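Local coordinates for protein Isomerase/lactonizing enzyme (PDB 2NQL) that belongs to the enolase superfamily, pairing a mandelate racemase/muconate lactonizing enzyme-like N-terminal domain with a TIM-barrel-like domain that carries a sodium ion in this model, at residues A80-L85 with V120-A125; D104-M109 with W268-D273; E226-M231 with K256-P261; E246-L251 with M274-E279. All blocks are in the same frame, centred on the assembly; numbering follows the deposited sequence.

Contact 1: residues A80-L85 with V120-A125; sequences ALINDL and VDALAA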
loop_
_atom_site.group_PDB
_atom_site.type_symbol
_atom_site.label_atom_id
_atom_site.label_comp_id
_atom_site.label_asym_id
_atom_site.label_seq_id
_atom_site.Cartn_x
_atom_site.Cartn_y
_atom_site.Cartn_z
ATOM N N ALA A 80 3.958 14.775 0.295
ATOM C CA ALA A 80 4.141 14.765 1.766
ATOM C C ALA A 80 5.173 13.739 2.193
ATOM O O ALA A 80 6.035 14.035 3.027
ATOM C CB ALA A 80 2.796 14.509 2.475
ATOM N N LEU A 81 5.095 12.536 1.636
ATOM C CA LEU A 81 6.051 11.476 1.982
ATOM C C LEU A 81 7.467 11.948 1.707
ATOM O O LEU A 81 8.366 11.790 2.548
ATOM C CB LEU A 81 5.728 10.174 1.218
ATOM C CG LEU A 81 4.450 9.498 1.722
ATOM C CD1 LEU A 81 4.043 8.357 0.803
ATOM C CD2 LEU A 81 4.678 8.928 3.140
ATOM N N ILE A 82 7.671 12.558 0.541
ATOM C CA ILE A 82 9.023 12.974 0.192
ATOM C C ILE A 82 9.474 14.168 1.050
ATOM O O ILE A 82 10.554 14.104 1.662
ATOM C CB ILE A 82 9.173 13.241 -1.334
ATOM C CG1 ILE A 82 8.944 11.917 -2.100
ATOM C CG2 ILE A 82 10.564 13.849 -1.635
ATOM C CD1 ILE A 82 8.933 12.091 -3.650
ATOM N N ASN A 83 8.655 15.221 1.122
ATOM C CA ASN A 83 9.049 16.448 1.837
ATOM C C ASN A 83 9.179 16.242 3.364
ATOM O O ASN A 83 10.111 16.783 3.993
ATOM C CB ASN A 83 8.086 17.599 1.570
ATOM C CG ASN A 83 8.203 18.123 0.133
ATOM O OD1 ASN A 83 9.309 18.229 -0.415
ATOM N ND2 ASN A 83 7.064 18.431 -0.474
ATOM N N ASP A 84 8.259 15.470 3.935
ATOM C CA ASP A 84 8.252 15.286 5.404
ATOM C C ASP A 84 9.279 14.267 5.862
ATOM O O ASP A 84 9.929 14.455 6.893
ATOM C CB ASP A 84 6.863 14.872 5.932
ATOM C CG ASP A 84 6.855 14.676 7.471
ATOM O OD1 ASP A 84 7.087 15.654 8.195
ATOM O OD2 ASP A 84 6.666 13.536 7.928
ATOM N N LEU A 85 9.389 13.173 5.115
ATOM C CA LEU A 85 10.109 11.992 5.560
ATOM C C LEU A 85 11.303 11.621 4.691
ATOM O O LEU A 85 12.417 11.478 5.189
ATOM C CB LEU A 85 9.168 10.787 5.690
ATOM C CG LEU A 85 9.820 9.413 5.936
ATOM C CD1 LEU A 85 10.479 9.298 7.344
ATOM C CD2 LEU A 85 8.871 8.226 5.661
ATOM N N VAL A 120 5.623 3.238 -2.109
ATOM C CA VAL A 120 6.498 2.784 -3.184
ATOM C C VAL A 120 6.456 3.698 -4.407
ATOM O O VAL A 120 7.472 3.856 -5.076
ATOM C CB VAL A 120 6.438 1.251 -3.474
ATOM C CG1 VAL A 120 7.454 0.827 -4.604
ATOM C CG2 VAL A 120 6.805 0.470 -2.185
ATOM N N ASP A 121 5.321 4.363 -4.660
ATOM C CA ASP A 121 5.290 5.392 -5.724
ATOM C C ASP A 121 6.393 6.418 -5.429
ATOM O O ASP A 121 7.190 6.779 -6.312
ATOM C CB ASP A 121 3.951 6.152 -5.748
ATOM C CG ASP A 121 2.839 5.426 -6.485
ATOM O OD1 ASP A 121 3.046 4.345 -7.070
ATOM O OD2 ASP A 121 1.703 5.970 -6.415
ATOM N N ALA A 122 6.432 6.882 -4.179
ATOM C CA ALA A 122 7.410 7.884 -3.765
ATOM C C ALA A 122 8.836 7.379 -3.929
ATOM O O ALA A 122 9.695 8.105 -4.447
ATOM C CB ALA A 122 7.157 8.349 -2.317
ATOM N N LEU A 123 9.072 6.145 -3.485
ATOM C CA LEU A 123 10.386 5.524 -3.601
ATOM C C LEU A 123 10.796 5.381 -5.056
ATOM O O LEU A 123 11.961 5.550 -5.378
ATOM C CB LEU A 123 10.439 4.185 -2.903
ATOM C CG LEU A 123 10.130 4.125 -1.388
ATOM C CD1 LEU A 123 10.398 2.693 -0.847
ATOM C CD2 LEU A 123 10.917 5.190 -0.604
ATOM N N ALA A 124 9.823 5.095 -5.918
ATOM C CA ALA A 124 10.071 4.938 -7.355
ATOM C C ALA A 124 10.654 6.222 -7.945
ATOM O O ALA A 124 11.682 6.185 -8.671
ATOM C CB ALA A 124 8.757 4.530 -8.075
ATOM N N ALA A 125 10.032 7.359 -7.633
ATOM C CA ALA A 125 10.535 8.634 -8.123
ATOM C C ALA A 125 11.963 8.946 -7.643
ATOM O O ALA A 125 12.816 9.386 -8.426
ATOM C CB ALA A 125 9.564 9.769 -7.811
#

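Contact 2: residues D104-M109 with W268-D273; sequences DLYDMM and WRTHWD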
loop_
_atom_site.group_PDB
_atom_site.type_symbol
_atom_site.label_atom_id
_atom_site.label_comp_id
_atom_site.label_asym_id
_atom_site.label_seq_id
_atom_site.Cartn_x
_atom_site.Cartn_y
_atom_site.Cartn_z
ATOM N N ASP A 104 17.144 0.896 2.044
ATOM C CA ASP A 104 17.045 1.618 3.326
ATOM C C ASP A 104 15.727 2.368 3.508
ATOM O O ASP A 104 15.126 2.313 4.584
ATOM C CB ASP A 104 18.216 2.579 3.511
ATOM C CG ASP A 104 19.529 1.851 3.829
ATOM O OD1 ASP A 104 19.496 0.621 4.063
ATOM O OD2 ASP A 104 20.575 2.516 3.805
ATOM N N LEU A 105 15.282 3.057 2.456
ATOM C CA LEU A 105 14.022 3.811 2.524
ATOM C C LEU A 105 12.847 2.880 2.664
ATOM O O LEU A 105 11.936 3.149 3.463
ATOM C CB LEU A 105 13.849 4.724 1.278
ATOM C CG LEU A 105 14.924 5.781 1.033
ATOM C CD1 LEU A 105 14.615 6.588 -0.257
ATOM C CD2 LEU A 105 15.095 6.704 2.222
ATOM N N TYR A 106 12.850 1.793 1.889
ATOM C CA TYR A 106 11.811 0.776 1.995
ATOM C C TYR A 106 11.708 0.227 3.412
ATOM O O TYR A 106 10.607 0.120 3.991
ATOM C CB TYR A 106 12.053 -0.352 0.988
ATOM C CG TYR A 106 10.965 -1.390 0.964
ATOM C CD1 TYR A 106 9.781 -1.177 0.256
ATOM C CD2 TYR A 106 11.129 -2.616 1.625
ATOM C CE1 TYR A 106 8.780 -2.166 0.228
ATOM C CE2 TYR A 106 10.135 -3.578 1.621
ATOM C CZ TYR A 106 8.978 -3.371 0.918
ATOM O OH TYR A 106 8.033 -4.360 0.917
ATOM N N ASP A 107 12.865 -0.122 3.967
ATOM C CA ASP A 107 12.929 -0.645 5.347
ATOM C C ASP A 107 12.351 0.259 6.438
ATOM O O ASP A 107 11.939 -0.253 7.482
ATOM C CB ASP A 107 14.378 -0.994 5.700
ATOM C CG ASP A 107 14.834 -2.266 5.057
ATOM O OD1 ASP A 107 14.012 -2.962 4.423
ATOM O OD2 ASP A 107 16.034 -2.576 5.182
ATOM N N MET A 108 12.315 1.576 6.212
ATOM C CA MET A 108 11.832 2.525 7.226
ATOM C C MET A 108 10.384 2.252 7.647
ATOM O O MET A 108 10.029 2.468 8.800
ATOM C CB MET A 108 11.970 3.985 6.795
ATOM C CG MET A 108 13.413 4.483 6.617
ATOM S SD MET A 108 13.553 6.246 6.796
ATOM C CE MET A 108 12.719 6.777 5.267
ATOM N N MET A 109 9.552 1.781 6.707
ATOM C CA MET A 109 8.123 1.699 6.942
ATOM C C MET A 109 7.528 0.332 6.658
ATOM O O MET A 109 6.334 0.140 6.820
ATOM C CB MET A 109 7.386 2.794 6.139
ATOM C CG MET A 109 7.654 4.234 6.634
ATOM S SD MET A 109 7.034 4.589 8.309
ATOM C CE MET A 109 5.343 5.055 7.932
ATOM N N TRP A 268 1.312 -3.968 -9.372
ATOM C CA TRP A 268 2.289 -4.397 -8.354
ATOM C C TRP A 268 3.224 -3.266 -7.968
ATOM O O TRP A 268 3.253 -2.220 -8.629
ATOM C CB TRP A 268 3.105 -5.578 -8.859
ATOM C CG TRP A 268 2.317 -6.812 -9.094
ATOM C CD1 TRP A 268 1.042 -7.082 -8.694
ATOM C CD2 TRP A 268 2.772 -7.962 -9.795
ATOM N NE1 TRP A 268 0.672 -8.337 -9.115
ATOM C CE2 TRP A 268 1.717 -8.899 -9.793
ATOM C CE3 TRP A 268 3.969 -8.283 -10.455
ATOM C CZ2 TRP A 268 1.821 -10.150 -10.420
ATOM C CZ3 TRP A 268 4.067 -9.531 -11.083
ATOM C CH2 TRP A 268 3.007 -10.446 -11.041
ATOM N N ARG A 269 4.009 -3.476 -6.907
ATOM C CA ARG A 269 5.056 -2.524 -6.564
ATOM C C ARG A 269 6.457 -3.156 -6.481
ATOM O O ARG A 269 7.432 -2.508 -6.794
ATOM C CB ARG A 269 4.715 -1.788 -5.244
ATOM C CG ARG A 269 3.415 -0.956 -5.271
ATOM C CD ARG A 269 3.502 0.203 -6.254
ATOM N NE ARG A 269 2.408 1.170 -6.082
ATOM C CZ ARG A 269 1.211 1.050 -6.646
ATOM N NH1 ARG A 269 0.914 0.019 -7.443
ATOM N NH2 ARG A 269 0.291 1.967 -6.404
ATOM N N THR A 270 6.555 -4.407 -6.004
ATOM C CA THR A 270 7.877 -5.021 -5.782
ATOM C C THR A 270 7.835 -6.497 -6.184
ATOM O O THR A 270 6.769 -7.061 -6.428
ATOM C CB THR A 270 8.291 -4.971 -4.288
ATOM O OG1 THR A 270 7.448 -5.871 -3.573
ATOM C CG2 THR A 270 8.191 -3.516 -3.697
ATOM N N HIS A 271 9.005 -7.132 -6.220
ATOM C CA HIS A 271 9.084 -8.554 -6.495
ATOM C C HIS A 271 8.291 -9.385 -5.478
ATOM O O HIS A 271 7.846 -10.492 -5.798
ATOM C CB HIS A 271 10.549 -8.994 -6.521
ATOM C CG HIS A 271 11.214 -8.905 -5.183
ATOM N ND1 HIS A 271 11.299 -9.983 -4.326
ATOM C CD2 HIS A 271 11.787 -7.860 -4.539
ATOM C CE1 HIS A 271 11.921 -9.608 -3.221
ATOM N NE2 HIS A 271 12.229 -8.327 -3.326
ATOM N N TRP A 272 8.088 -8.848 -4.266
ATOM C CA TRP A 272 7.254 -9.549 -3.279
ATOM C C TRP A 272 5.822 -9.772 -3.780
ATOM O O TRP A 272 5.205 -10.835 -3.576
ATOM C CB TRP A 272 7.233 -8.770 -1.957
ATOM C CG TRP A 272 8.551 -8.681 -1.254
ATOM C CD1 TRP A 272 9.297 -7.562 -1.058
ATOM C CD2 TRP A 272 9.266 -9.758 -0.629
ATOM N NE1 TRP A 272 10.434 -7.860 -0.342
ATOM C CE2 TRP A 272 10.440 -9.201 -0.064
ATOM C CE3 TRP A 272 9.021 -11.137 -0.479
ATOM C CZ2 TRP A 272 11.383 -9.973 0.620
ATOM C CZ3 TRP A 272 9.954 -11.902 0.216
ATOM C CH2 TRP A 272 11.117 -11.314 0.754
ATOM N N ASP A 273 5.283 -8.754 -4.433
ATOM C CA ASP A 273 3.980 -8.882 -5.069
ATOM C C ASP A 273 3.978 -9.950 -6.134
ATOM O O ASP A 273 3.004 -10.684 -6.260
ATOM C CB ASP A 273 3.557 -7.537 -5.671
ATOM C CG ASP A 273 3.486 -6.461 -4.618
ATOM O OD1 ASP A 273 3.025 -6.794 -3.511
ATOM O OD2 ASP A 273 3.881 -5.309 -4.865
HETATM O O HOH W 1 6.469 -5.009 -1.262
#

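Contact 3: residues E226-M231 with K256-P261; sequences ELIAEM and KNTDVP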
loop_
_atom_site.group_PDB
_atom_site.type_symbol
_atom_site.label_atom_id
_atom_site.label_comp_id
_atom_site.label_asym_id
_atom_site.label_seq_id
_atom_site.Cartn_x
_atom_site.Cartn_y
_atom_site.Cartn_z
ATOM N N GLU A 226 -15.195 -17.602 -19.101
ATOM C CA GLU A 226 -16.219 -17.567 -20.139
ATOM C C GLU A 226 -15.857 -16.628 -21.284
ATOM O O GLU A 226 -16.004 -16.977 -22.464
ATOM C CB GLU A 226 -17.560 -17.122 -19.556
ATOM C CG GLU A 226 -18.312 -18.185 -18.782
ATOM C CD GLU A 226 -19.519 -17.611 -18.061
ATOM O OE1 GLU A 226 -20.122 -16.641 -18.574
ATOM O OE2 GLU A 226 -19.863 -18.128 -16.978
ATOM N N LEU A 227 -15.396 -15.430 -20.925
ATOM C CA LEU A 227 -15.068 -14.411 -21.896
ATOM C C LEU A 227 -13.796 -14.793 -22.668
ATOM O O LEU A 227 -13.690 -14.566 -23.891
ATOM C CB LEU A 227 -14.922 -13.054 -21.182
ATOM C CG LEU A 227 -16.202 -12.386 -20.636
ATOM C CD1 LEU A 227 -15.854 -11.204 -19.750
ATOM C CD2 LEU A 227 -17.171 -11.948 -21.763
ATOM N N ILE A 228 -12.844 -15.394 -21.958
ATOM C CA ILE A 228 -11.610 -15.872 -22.589
ATOM C C ILE A 228 -11.927 -16.973 -23.614
ATOM O O ILE A 228 -11.391 -16.960 -24.720
ATOM C CB ILE A 228 -10.585 -16.325 -21.540
ATOM C CG1 ILE A 228 -10.056 -15.109 -20.760
ATOM C CG2 ILE A 228 -9.415 -17.063 -22.172
ATOM C CD1 ILE A 228 -9.227 -15.482 -19.527
ATOM N N ALA A 229 -12.812 -17.897 -23.238
ATOM C CA ALA A 229 -13.379 -18.890 -24.169
ATOM C C ALA A 229 -14.054 -18.285 -25.413
ATOM O O ALA A 229 -13.860 -18.798 -26.521
ATOM C CB ALA A 229 -14.339 -19.832 -23.431
ATOM N N GLU A 230 -14.816 -17.199 -25.231
ATOM C CA GLU A 230 -15.470 -16.474 -26.337
ATOM C C GLU A 230 -14.457 -15.831 -27.279
ATOM O O GLU A 230 -14.687 -15.728 -28.499
ATOM C CB GLU A 230 -16.409 -15.388 -25.799
ATOM C CG GLU A 230 -17.821 -15.855 -25.471
ATOM C CD GLU A 230 -18.679 -14.748 -24.871
ATOM O OE1 GLU A 230 -18.784 -13.659 -25.486
ATOM O OE2 GLU A 230 -19.256 -14.971 -23.782
ATOM N N MET A 231 -13.340 -15.383 -26.710
ATOM C CA MET A 231 -12.291 -14.737 -27.499
ATOM C C MET A 231 -11.324 -15.708 -28.164
ATOM O O MET A 231 -10.704 -15.381 -29.185
ATOM C CB MET A 231 -11.523 -13.743 -26.634
ATOM C CG MET A 231 -12.374 -12.531 -26.275
ATOM S SD MET A 231 -11.368 -11.309 -25.386
ATOM C CE MET A 231 -10.687 -12.335 -24.065
ATOM N N LYS A 256 -5.148 -21.642 -14.634
ATOM C CA LYS A 256 -5.017 -23.089 -14.739
ATOM C C LYS A 256 -6.110 -23.727 -15.587
ATOM O O LYS A 256 -6.102 -24.935 -15.801
ATOM C CB LYS A 256 -4.976 -23.708 -13.347
ATOM C CG LYS A 256 -3.640 -23.503 -12.686
ATOM C CD LYS A 256 -3.588 -24.089 -11.302
ATOM C CE LYS A 256 -2.157 -24.140 -10.834
ATOM N NZ LYS A 256 -2.075 -24.462 -9.393
ATOM N N ASN A 257 -7.041 -22.910 -16.074
ATOM C CA ASN A 257 -8.211 -23.416 -16.793
ATOM C C ASN A 257 -8.392 -22.801 -18.174
ATOM O O ASN A 257 -9.439 -22.972 -18.811
ATOM C CB ASN A 257 -9.481 -23.240 -15.948
ATOM C CG ASN A 257 -9.556 -24.243 -14.809
ATOM O OD1 ASN A 257 -9.313 -23.907 -13.647
ATOM N ND2 ASN A 257 -9.862 -25.496 -15.144
ATOM N N THR A 258 -7.372 -22.070 -18.616
ATOM C CA THR A 258 -7.250 -21.663 -20.011
ATOM C C THR A 258 -5.807 -21.777 -20.460
ATOM O O THR A 258 -4.887 -21.670 -19.647
ATOM C CB THR A 258 -7.812 -20.237 -20.276
ATOM O OG1 THR A 258 -7.722 -19.944 -21.677
ATOM C CG2 THR A 258 -7.050 -19.155 -19.471
ATOM N N ASP A 259 -5.622 -22.044 -21.753
ATOM C CA ASP A 259 -4.301 -22.101 -22.371
ATOM C C ASP A 259 -3.879 -20.728 -22.900
ATOM O O ASP A 259 -2.712 -20.526 -23.222
ATOM C CB ASP A 259 -4.282 -23.113 -23.527
ATOM C CG ASP A 259 -4.465 -24.547 -23.060
ATOM O OD1 ASP A 259 -3.595 -25.052 -22.310
ATOM O OD2 ASP A 259 -5.480 -25.168 -23.447
ATOM N N VAL A 260 -4.836 -19.805 -22.999
ATOM C CA VAL A 260 -4.544 -18.412 -23.330
ATOM C C VAL A 260 -3.577 -17.857 -22.285
ATOM O O VAL A 260 -3.838 -17.983 -21.085
ATOM C CB VAL A 260 -5.845 -17.577 -23.429
ATOM C CG1 VAL A 260 -5.526 -16.111 -23.714
ATOM C CG2 VAL A 260 -6.751 -18.154 -24.543
ATOM N N PRO A 261 -2.412 -17.327 -22.730
ATOM C CA PRO A 261 -1.431 -16.760 -21.795
ATOM C C PRO A 261 -2.044 -15.679 -20.899
ATOM O O PRO A 261 -2.817 -14.835 -21.374
ATOM C CB PRO A 261 -0.379 -16.154 -22.726
ATOM C CG PRO A 261 -0.469 -17.002 -23.966
ATOM C CD PRO A 261 -1.932 -17.256 -24.126
#

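Contact 4: residues E246-L251 with M274-E279; sequences EDIAGL and MRARIE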
loop_
_atom_site.group_PDB
_atom_site.type_symbol
_atom_site.label_atom_id
_atom_site.label_comp_id
_atom_site.label_asym_id
_atom_site.label_seq_id
_atom_site.Cartn_x
_atom_site.Cartn_y
_atom_site.Cartn_z
ATOM N N GLU A 246 -6.578 -8.465 -5.776
ATOM C CA GLU A 246 -6.483 -9.102 -4.456
ATOM C C GLU A 246 -6.823 -10.596 -4.514
ATOM O O GLU A 246 -6.475 -11.362 -3.604
ATOM C CB GLU A 246 -7.422 -8.390 -3.486
ATOM C CG GLU A 246 -7.262 -6.885 -3.440
ATOM C CD GLU A 246 -8.254 -6.139 -4.333
ATOM O OE1 GLU A 246 -8.602 -6.642 -5.436
ATOM O OE2 GLU A 246 -8.686 -5.037 -3.946
ATOM N N ASP A 247 -7.489 -11.000 -5.599
ATOM C CA ASP A 247 -8.100 -12.325 -5.736
ATOM C C ASP A 247 -7.100 -13.321 -6.338
ATOM O O ASP A 247 -7.278 -13.765 -7.468
ATOM C CB ASP A 247 -9.368 -12.204 -6.601
ATOM C CG ASP A 247 -10.181 -13.503 -6.672
ATOM O OD1 ASP A 247 -9.902 -14.451 -5.906
ATOM O OD2 ASP A 247 -11.092 -13.576 -7.524
ATOM N N ILE A 248 -6.051 -13.654 -5.573
ATOM C CA ILE A 248 -4.990 -14.578 -6.021
ATOM C C ILE A 248 -5.551 -15.991 -6.281
ATOM O O ILE A 248 -5.159 -16.645 -7.248
ATOM C CB ILE A 248 -3.765 -14.590 -5.048
ATOM C CG1 ILE A 248 -3.104 -13.198 -4.988
ATOM C CG2 ILE A 248 -2.704 -15.650 -5.458
ATOM C CD1 ILE A 248 -2.157 -12.987 -3.801
ATOM N N ALA A 249 -6.494 -16.433 -5.447
ATOM C CA ALA A 249 -7.210 -17.695 -5.684
ATOM C C ALA A 249 -7.958 -17.695 -7.025
ATOM O O ALA A 249 -7.943 -18.695 -7.755
ATOM C CB ALA A 249 -8.177 -17.987 -4.530
ATOM N N GLY A 250 -8.609 -16.572 -7.334
ATOM C CA GLY A 250 -9.313 -16.392 -8.602
ATOM C C GLY A 250 -8.401 -16.350 -9.815
ATOM O O GLY A 250 -8.733 -16.910 -10.867
ATOM N N LEU A 251 -7.260 -15.671 -9.670
ATOM C CA LEU A 251 -6.220 -15.648 -10.705
ATOM C C LEU A 251 -5.656 -17.049 -10.950
ATOM O O LEU A 251 -5.471 -17.463 -12.111
ATOM C CB LEU A 251 -5.091 -14.672 -10.334
ATOM C CG LEU A 251 -3.957 -14.493 -11.366
ATOM C CD1 LEU A 251 -4.493 -13.919 -12.675
ATOM C CD2 LEU A 251 -2.884 -13.594 -10.802
ATOM N N MET A 274 5.053 -10.006 -6.913
ATOM C CA MET A 274 5.177 -11.026 -7.952
ATOM C C MET A 274 5.229 -12.432 -7.349
ATOM O O MET A 274 4.507 -13.331 -7.812
ATOM C CB MET A 274 6.414 -10.774 -8.798
ATOM C CG MET A 274 6.578 -11.783 -9.914
ATOM S SD MET A 274 7.792 -11.205 -11.083
ATOM C CE MET A 274 7.951 -12.659 -12.127
ATOM N N ARG A 275 6.063 -12.600 -6.321
ATOM C CA ARG A 275 6.197 -13.884 -5.596
ATOM C C ARG A 275 4.883 -14.465 -5.114
ATOM O O ARG A 275 4.645 -15.659 -5.264
ATOM C CB ARG A 275 7.165 -13.760 -4.420
ATOM C CG ARG A 275 8.578 -13.440 -4.800
ATOM C CD ARG A 275 9.548 -13.432 -3.626
ATOM N NE ARG A 275 10.849 -12.905 -4.048
ATOM C CZ ARG A 275 11.788 -13.593 -4.701
ATOM N NH1 ARG A 275 11.607 -14.875 -5.008
ATOM N NH2 ARG A 275 12.922 -12.992 -5.045
ATOM N N ALA A 276 4.020 -13.622 -4.555
ATOM C CA ALA A 276 2.688 -14.042 -4.118
ATOM C C ALA A 276 1.822 -14.640 -5.229
ATOM O O ALA A 276 1.013 -15.536 -4.965
ATOM C CB ALA A 276 1.968 -12.888 -3.422
ATOM N N ARG A 277 2.004 -14.179 -6.468
ATOM C CA ARG A 277 1.212 -14.714 -7.584
ATOM C C ARG A 277 1.843 -15.923 -8.259
ATOM O O ARG A 277 1.152 -16.891 -8.551
ATOM C CB ARG A 277 0.868 -13.640 -8.632
ATOM C CG ARG A 277 -0.336 -12.797 -8.285
ATOM C CD ARG A 277 0.093 -11.589 -7.492
ATOM N NE ARG A 277 -0.998 -10.802 -6.951
ATOM C CZ ARG A 277 -0.850 -9.933 -5.956
ATOM N NH1 ARG A 277 0.347 -9.760 -5.398
ATOM N NH2 ARG A 277 -1.897 -9.243 -5.519
ATOM N N ILE A 278 3.151 -15.882 -8.503
ATOM C CA ILE A 278 3.765 -16.932 -9.301
ATOM C C ILE A 278 3.960 -18.223 -8.502
ATOM O O ILE A 278 4.036 -19.305 -9.084
ATOM C CB ILE A 278 5.050 -16.463 -10.028
ATOM C CG1 ILE A 278 6.208 -16.259 -9.035
ATOM C CG2 ILE A 278 4.753 -15.184 -10.873
ATOM C CD1 ILE A 278 7.560 -16.080 -9.681
ATOM N N GLU A 279 3.999 -18.102 -7.173
ATOM C CA GLU A 279 4.027 -19.268 -6.278
ATOM C C GLU A 279 2.728 -20.093 -6.304
ATOM O O GLU A 279 2.728 -21.265 -5.935
ATOM C CB GLU A 279 4.450 -18.859 -4.850
ATOM C CG GLU A 279 5.969 -18.515 -4.726
ATOM C CD GLU A 279 6.363 -17.670 -3.489
ATOM O OE1 GLU A 279 5.494 -17.305 -2.657
ATOM O OE2 GLU A 279 7.572 -17.360 -3.357
#

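Contact 1: residues A80-L85 with V120-A125
Leu81 and Ile82, neighbours on helix 75-90, both close on one methyl group of helix 117-138, the CB of Ala122. Ile82 brings its longer branch: CG1 lies 4.0 Å from Ala122 CB, and its terminal CD1 is 4.1 Å from Ala122 O. Leu81 meets the same methyl with its own CB, 4.2 Å from Ala122 CB. The side-chain contacts are apolar, and the small side chain of Ala122 lets the backbones approach to 6.6 Å between Ile82 CA and Ala122 CA.

The reach of Ile82 follows from its torsions. With CG1 anti to the carbonyl carbon (chi1 -64°) and an extended chi2, CD1 is carried toward helix 117-138. Helix 75-90 itself widens into a pi-type turn over residues 81-85, where Leu85 N still bonds to Leu81 O at 3.1 Å.

Farther out, Ala122 also packs on Val78 and Leu86 of helix 75-90, before and after the Leu81-Ile82 pair. Ile82 rests on Val8 and Val10 of strand 5-15 and on Val55 of strand 50-59, and Ala125 of helix 117-138 packs on Val55 too, while Phe118 of the second subunit packs against Leu81. The helix pair thus lies against the antiparallel sheet of the N-terminal domain.

Contact 2: residues D104-M109 with W268-D273
Tyr106 reaches across to Thr270 and Trp272 because its CG stands anti to the backbone N (chi1 -176°), which sends the phenol away from helix 98-109. On the other side, a chi1 of 70° places Thr270 OG1 between the backbone N and the carbonyl carbon and leaves CG2 anti to the latter, setting the methyl obliquely beside the tyrosine ring, with CG2 4.2 Å from Tyr106 CE1. The hydroxyl end passes the indole at a slant too, Tyr106 OH lying 4.0 Å from Trp272 CD1.

The polar link is a water. It donates to Tyr106 OH at 2.8 Å and is hydrogen-bonded to Thr270 OG1 at 2.7 Å, bridging the two hydroxyls. The main polar partner of Tyr106 OH is Glu246 OE2 of the second subunit, a hydrogen bond; that glutamate also packs on Trp272, so the dimer interface reaches right up to this contact.

What positions Thr270 is the start of helix 271-278. OG1 accepts a weak bond from Trp272 N, and Asp273 OD2 takes two backbone donors, Arg269 N at 2.7 Å and Thr270 N at 3.0 Å; the latter comes from above the carboxylate plane. The His271 ring lies over the indole, its CE1 above the centre of the Trp272 ring. Thr270 and Asp273 together form a capping box, a classic helix N-terminus, here set where the N-terminal domain meets the barrel-like domain.

Contact 3: residues E226-M231 with K256-P261
Thr258 OG1 accepts a hydrogen bond from Val260 N at 3.2 Å, with an N-H...O angle of 151°, and the same oxygen touches the CG2 methyl of Ile228 at 3.4 Å. The bond to the amide two residues on defines an ST turn, which shapes the loop leading from helix 248-255 into strand 262-264 of the TIM-barrel-like domain. With OG1 anti to the backbone N (chi1 -177°), the oxygen can take the Val260 amide while it still touches the Ile228 methyl.

Across the contact a single branch of Ile228 does the work. Its CG2 methyl meets both Thr258 and Val260, which approach it from the same side, while CG1 leaves in another direction. The side chains of Ile228 and Thr258 meet at about a right angle, whereas Val260 slants past the isoleucine.

Further apolar residues surround the contact. Ile228 and Val260 both pack on Ala239 of strand 239-240, Val260 also touches Pro236, and Ile228 reaches Met215. Leu225, one turn earlier on helix 221-231, rests on Thr258. The loop, helix 221-231 and strand 239-240 thus meet here. Val260 CG2 stands 3.7 Å from Ile228 CG2.

Contact 4: residues E246-L251 with M274-E279
The guanidinium of Arg277 carries Ile248 on one face: CD1 lies 3.9 Å above the plane and over its centre, while CG1 approaches Arg277 NE at 3.7 Å. The two side chains cross at about a right angle, so the isoleucine lies across the flat group. At its ends, NH1 and NH2 hydrogen-bond to backbone oxygens, Asp273 O and Thr245 O respectively; two separate anchors probably limit its rotation.

A bend at chi2 (90°) brings the arginine chain round to helix 248-255, and its aliphatic part is used as well: Arg277 CG meets Leu251 CD2 at 3.7 Å. Ile248 also has apolar company, since its CD1 is 4.1 Å from Ala276 CB.

The start of the helix bearing Ile248 is fixed by Asp247, whose OD1 accepts from Gly250 N at 2.9 Å, met from well above the carboxylate plane. Leu251 turns inward onto Ile262 and Val264 of strand 262-264, and Trp268 packs on Arg277 from within the same chain. Glu246, just ahead of the capping residue, forms a salt bridge to Arg110 of the second subunit. Helices 248-255 and 271-278, joined through strand 262-264 and packed on each other, are characteristic of the repeating beta-alpha architecture of a TIM barrel.

How the contacts relate
Contact 1 lies in the N-terminal domain, contacts 3 and 4 in the barrel domain, and contact 2 joins the two. Contacts 1 and 2 touch, their centres about 12 Å apart: Leu123 packs on Leu105 and Tyr106, and Asp121 OD1 faces Arg269 NE at 3.4 Å in a weak, long ion pair. Contact 2 shares helix 271-278 with contact 4, where Trp268 packs on Met274. Contact 3 lies about 17 Å from contact 4, centre to centre, and has no direct touch with it. The sodium ion, bound by Glu240 and Glu266, is about 12 Å from the Leu251 side chain. Contacts 1, 2 and 4 all meet the second subunit; contact 3 does not.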